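Local coordinates for Lmo2470 protein (Listeria monocytogenes EGD-e, PDB 5HL3) that is a calcium-binding leucine-rich-repeat internalin that interacts with host afadin and facilitates crossing of the basement membrane by the bacterium, at residues Pro270-Thr273 against Thr279-Ile282. Numbering follows the deposited sequence.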
loop_
_atom_site.group_PDB
_atom_site.type_symbol
_atom_site.label_atom_id
_atom_site.label_comp_id
_atom_site.label_asym_id
_atom_site.label_seq_id
_atom_site.Cartn_x
_atom_site.Cartn_y
_atom_site.Cartn_z
ATOM N N PRO A 270 -4.650 -30.343 -1.781
ATOM C CA PRO A 270 -5.527 -31.118 -2.659
ATOM C C PRO A 270 -6.498 -32.067 -1.943
ATOM O O PRO A 270 -6.206 -32.583 -0.860
ATOM C CB PRO A 270 -4.513 -31.927 -3.512
ATOM C CG PRO A 270 -3.280 -31.085 -3.494
ATOM C CD PRO A 270 -3.227 -30.599 -2.081
ATOM N N ASP A 271 -7.662 -32.267 -2.554
ATOM C CA ASP A 271 -8.602 -33.279 -2.075
ATOM C C ASP A 271 -7.909 -34.650 -2.092
ATOM O O ASP A 271 -7.130 -34.938 -2.992
ATOM C CB ASP A 271 -9.842 -33.384 -2.986
ATOM C CG ASP A 271 -10.667 -32.114 -3.068
ATOM O OD1 ASP A 271 -10.634 -31.276 -2.154
ATOM O OD2 ASP A 271 -11.347 -31.952 -4.106
ATOM N N GLN A 272 -8.243 -35.488 -1.127
ATOM C CA GLN A 272 -7.797 -36.875 -1.148
ATOM C C GLN A 272 -8.943 -37.834 -0.892
ATOM O O GLN A 272 -9.897 -37.508 -0.205
ATOM C CB GLN A 272 -6.720 -37.121 -0.105
ATOM C CG GLN A 272 -5.433 -36.389 -0.370
ATOM C CD GLN A 272 -4.299 -36.923 0.495
ATOM O OE1 GLN A 272 -4.139 -38.143 0.641
ATOM N NE2 GLN A 272 -3.516 -36.023 1.076
ATOM N N THR A 273 -8.817 -39.024 -1.470
ATOM C CA THR A 273 -9.723 -40.147 -1.237
ATOM C C THR A 273 -8.881 -41.302 -0.678
ATOM O O THR A 273 -7.878 -41.684 -1.293
ATOM C CB THR A 273 -10.448 -40.561 -2.529
ATOM O OG1 THR A 273 -11.213 -39.441 -2.998
ATOM C CG2 THR A 273 -11.361 -41.760 -2.282
ATOM N N THR A 279 -4.042 -43.827 7.004
ATOM C CA THR A 279 -3.633 -42.505 7.463
ATOM C C THR A 279 -3.695 -41.571 6.232
ATOM O O THR A 279 -4.072 -41.997 5.132
ATOM C CB THR A 279 -2.216 -42.516 8.070
ATOM O OG1 THR A 279 -1.281 -42.984 7.087
ATOM C CG2 THR A 279 -2.158 -43.390 9.275
ATOM N N CYS A 280 -3.327 -40.310 6.410
ATOM C CA CYS A 280 -3.368 -39.357 5.322
ATOM C C CYS A 280 -2.097 -38.514 5.357
ATOM O O CYS A 280 -1.774 -37.900 6.375
ATOM C CB CYS A 280 -4.604 -38.489 5.477
ATOM S SG CYS A 280 -4.862 -37.345 4.113
ATOM N N THR A 281 -1.378 -38.494 4.237
ATOM C CA THR A 281 -0.103 -37.796 4.141
ATOM C C THR A 281 -0.227 -36.643 3.164
ATOM O O THR A 281 -0.879 -36.755 2.139
ATOM C CB THR A 281 0.998 -38.791 3.724
ATOM O OG1 THR A 281 1.116 -39.791 4.746
ATOM C CG2 THR A 281 2.316 -38.108 3.524
ATOM N N ILE A 282 0.408 -35.526 3.499
ATOM C CA ILE A 282 0.402 -34.316 2.692
ATOM C C ILE A 282 1.816 -33.814 2.417
ATOM O O ILE A 282 2.751 -34.047 3.203
ATOM C CB ILE A 282 -0.379 -33.134 3.380
ATOM C CG1 ILE A 282 0.212 -32.790 4.768
ATOM C CG2 ILE A 282 -1.857 -33.479 3.493
ATOM C CD1 ILE A 282 -0.259 -31.482 5.364
HETATM O O HOH W 1 -2.284 -39.830 1.878
#
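The side-chain amide of Q272 reaches across to the backbone of T281 and holds it by one direct hydrogen bond and one water-mediated link. Directly, NE2 of Q272 donates to the carbonyl O of T281 over 2.9 Å, with an N-H...O angle of 157°. That oxygen lies close to the plane of the Q272 amide, whereas the nitrogen approaches it from above the carbonyl plane of T281, 40° out of it. The other half of the amide works through water 1, which donates to OE1 of Q272 at 2.8 Å and accepts from the backbone N of T281 at 2.9 Å. Glutamine suits this place because its amide carries both a donor and an acceptor, matching the C=O and N-H of one residue, and the two links should restrain its rotation. The chain, extended beyond CG (chi2 -166°), is long enough to bring the amide to T281 although the nearest CA atoms, those of Q272 and C280, are 8.2 Å apart.

Van der Waals contact completes the meeting. SG of C280 stands over the face of the amide, 3.6 Å from both NE2 and OE1 of Q272, and the compact thiol side chain lets the flat group lie against it. I282, buried and beta-branched as suits a strand, packs on I324 and W356 while its CG2 comes within 3.9 Å of NE2 of Q272. W356 also touches C280.

Q272 pairs through its backbone with strand 350-360, C280 and I282 with strand 323-326. Strands 265-274 and 280-283 end the mixed sheet within this chain, and the glutamine bridges them, consistent with an immunoglobulin-like beta-sandwich, as expected for the E-set clan, in which the end strands come to face each other.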